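Local structure of bifunctional GH43-CE protein (6MLY) at residues P24-D29 against R275-V280. The protein probably hydrolyses xylan-derived chains as a family 43 glycoside hydrolase, and carries a second, esterase-like domain of the alpha/beta-hydrolase type. Sequence-based numbering, arbitrary orientation.
Sequences PVIYAD and RIPYLV. With EDO (1,2-ethanediol), chain F.
Asp29 and Arg275 join the N-terminal loop 24-29 to an edge strand, 275-282, of a late three-stranded blade in the family 43 glycosidase domain, a five-bladed beta-propeller fold. No backbone-to-backbone hydrogen bond links 24-29 with 275-280, an example of a loop covering a sheet edge largely through side chains, though Arg275 bonds through its backbone to Ala30 just beyond. Arg275 N donates to Asp29 OD1 at 2.9 Å, reaching the anti side of the carboxylate 19° out of its plane. The aspartate's chi1 of -170° sets CG opposite its own backbone N and brings OD1 to that amide. Nearby, Ile276 CA makes a CH···O contact of 3.3 Å with Ala28 O. Ile276 then spreads its two branches along the loop: CG2 lies against the Ala28 backbone, whereas CD1 sits over one face of the Tyr27 ring and 3.7 Å from Pro24 CB. Pro277, which has no N-H to offer, presents CG to Ile26 CB at 3.7 Å, and farther along Val25 CG1 meets Leu279 CD1, the two side chains crossing nearly at right angles. Arg275, its side chain about 9 Å from that of Asp143, predicted to tune the catalytic acid, bends at chi3 (-84°); NH1 and NH2 both grip O1 of an ethanediol, probably from the crystallisation liquor, and NH1 forms a long, weak ion pair with Asp32. A leucine here, lacking the guanidinium, would probably leave the Asp32 charge without this partner. The seam is thus mostly apolar, its buried Asp29 carboxylate accepting amides from the glycosidase sheet and, through Gly486 N at OD2, from the concanavalin A-like region.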
loop_
_atom_site.group_PDB
_atom_site.type_symbol
_atom_site.label_atom_id
_atom_site.label_comp_id
_atom_site.label_asym_id
_atom_site.label_seq_id
_atom_site.Cartn_x
_atom_site.Cartn_y
_atom_site.Cartn_z
ATOM N N PRO A 24 8.774 -2.106 -18.509
ATOM C CA PRO A 24 8.193 -3.435 -18.653
ATOM C C PRO A 24 6.913 -3.475 -19.498
ATOM O O PRO A 24 6.019 -2.647 -19.301
ATOM C CB PRO A 24 7.853 -3.831 -17.210
ATOM C CG PRO A 24 7.505 -2.521 -16.562
ATOM C CD PRO A 24 8.459 -1.531 -17.194
ATOM N N VAL A 25 6.844 -4.464 -20.398
ATOM C CA VAL A 25 5.759 -4.609 -21.374
ATOM C C VAL A 25 4.459 -4.990 -20.656
ATOM O O VAL A 25 3.371 -4.714 -21.167
ATOM C CB VAL A 25 6.111 -5.636 -22.469
ATOM C CG1 VAL A 25 7.312 -5.182 -23.287
ATOM C CG2 VAL A 25 6.333 -7.034 -21.906
ATOM N N ILE A 26 4.591 -5.664 -19.506
ATOM C CA ILE A 26 3.490 -5.874 -18.564
ATOM C C ILE A 26 3.959 -5.454 -17.166
ATOM O O ILE A 26 4.738 -6.165 -16.534
ATOM C CB ILE A 26 3.004 -7.340 -18.572
ATOM C CG1 ILE A 26 2.477 -7.766 -19.946
ATOM C CG2 ILE A 26 1.972 -7.560 -17.468
ATOM C CD1 ILE A 26 2.050 -9.212 -20.022
ATOM N N TYR A 27 3.468 -4.308 -16.682
ATOM C CA TYR A 27 3.768 -3.870 -15.328
ATOM C C TYR A 27 2.758 -4.515 -14.370
ATOM O O TYR A 27 1.869 -3.840 -13.843
ATOM C CB TYR A 27 3.762 -2.342 -15.237
ATOM C CG TYR A 27 4.718 -1.760 -14.224
ATOM C CD1 TYR A 27 5.408 -0.588 -14.491
ATOM C CD2 TYR A 27 4.956 -2.386 -13.008
ATOM C CE1 TYR A 27 6.292 -0.042 -13.573
ATOM C CE2 TYR A 27 5.839 -1.854 -12.082
ATOM C CZ TYR A 27 6.507 -0.675 -12.361
ATOM O OH TYR A 27 7.363 -0.144 -11.441
ATOM N N ALA A 28 2.906 -5.830 -14.165
ATOM C CA ALA A 28 2.009 -6.615 -13.311
ATOM C C ALA A 28 2.557 -8.036 -13.145
ATOM O O ALA A 28 3.424 -8.473 -13.901
ATOM C CB ALA A 28 0.615 -6.644 -13.889
ATOM N N ASP A 29 2.009 -8.744 -12.155
ATOM C CA ASP A 29 2.496 -10.033 -11.701
ATOM C C ASP A 29 2.066 -11.113 -12.704
ATOM O O ASP A 29 0.956 -11.643 -12.628
ATOM C CB ASP A 29 2.001 -10.297 -10.276
ATOM C CG ASP A 29 2.624 -11.494 -9.582
ATOM O OD1 ASP A 29 3.866 -11.628 -9.620
ATOM O OD2 ASP A 29 1.858 -12.274 -8.987
ATOM N N ARG A 275 6.151 -9.835 -9.877
ATOM C CA ARG A 275 7.202 -10.296 -10.805
ATOM C C ARG A 275 6.729 -10.047 -12.246
ATOM O O ARG A 275 5.819 -10.716 -12.732
ATOM C CB ARG A 275 7.526 -11.765 -10.513
ATOM C CG ARG A 275 7.833 -12.046 -9.047
ATOM C CD ARG A 275 8.432 -13.419 -8.791
ATOM N NE ARG A 275 7.427 -14.470 -8.662
ATOM C CZ ARG A 275 7.644 -15.762 -8.901
ATOM N NH1 ARG A 275 8.841 -16.179 -9.276
ATOM N NH2 ARG A 275 6.659 -16.633 -8.776
ATOM N N ILE A 276 7.360 -9.069 -12.912
ATOM C CA ILE A 276 6.764 -8.353 -14.050
ATOM C C ILE A 276 7.512 -8.708 -15.336
ATOM O O ILE A 276 8.737 -8.633 -15.384
ATOM C CB ILE A 276 6.726 -6.826 -13.784
ATOM C CG1 ILE A 276 8.105 -6.232 -13.491
ATOM C CG2 ILE A 276 5.755 -6.484 -12.662
ATOM C CD1 ILE A 276 8.165 -4.737 -13.675
ATOM N N PRO A 277 6.802 -9.150 -16.402
ATOM C CA PRO A 277 7.412 -9.425 -17.706
ATOM C C PRO A 277 8.307 -8.338 -18.324
ATOM O O PRO A 277 7.985 -7.141 -18.255
ATOM C CB PRO A 277 6.183 -9.615 -18.603
ATOM C CG PRO A 277 5.172 -10.248 -17.685
ATOM C CD PRO A 277 5.377 -9.518 -16.376
ATOM N N TYR A 278 9.411 -8.799 -18.934
ATOM C CA TYR A 278 10.406 -7.994 -19.648
ATOM C C TYR A 278 10.692 -8.642 -21.012
ATOM O O TYR A 278 10.837 -9.863 -21.106
ATOM C CB TYR A 278 11.716 -7.910 -18.857
ATOM C CG TYR A 278 11.802 -6.799 -17.838
ATOM C CD1 TYR A 278 10.896 -6.711 -16.793
ATOM C CD2 TYR A 278 12.814 -5.852 -17.893
ATOM C CE1 TYR A 278 10.979 -5.701 -15.848
ATOM C CE2 TYR A 278 12.910 -4.834 -16.956
ATOM C CZ TYR A 278 11.987 -4.757 -15.928
ATOM O OH TYR A 278 12.069 -3.764 -14.997
ATOM N N LEU A 279 10.777 -7.811 -22.058
ATOM C CA LEU A 279 11.200 -8.232 -23.388
ATOM C C LEU A 279 12.522 -7.537 -23.738
ATOM O O LEU A 279 12.622 -6.314 -23.649
ATOM C CB LEU A 279 10.100 -7.882 -24.396
ATOM C CG LEU A 279 8.874 -8.794 -24.382
ATOM C CD1 LEU A 279 7.818 -8.306 -25.362
ATOM C CD2 LEU A 279 9.261 -10.230 -24.699
ATOM N N VAL A 280 13.517 -8.340 -24.139
ATOM C CA VAL A 280 14.860 -7.875 -24.517
ATOM C C VAL A 280 15.103 -8.236 -25.978
ATOM O O VAL A 280 14.883 -9.384 -26.356
ATOM C CB VAL A 280 15.946 -8.502 -23.621
ATOM C CG1 VAL A 280 17.337 -8.005 -23.990
ATOM C CG2 VAL A 280 15.671 -8.269 -22.141
HETATM C C1 EDO F . 8.841 -19.721 -8.973
HETATM O O1 EDO F . 8.238 -18.839 -9.927
HETATM C C2 EDO F . 7.830 -20.798 -8.609
HETATM O O2 EDO F . 7.429 -21.488 -9.802
#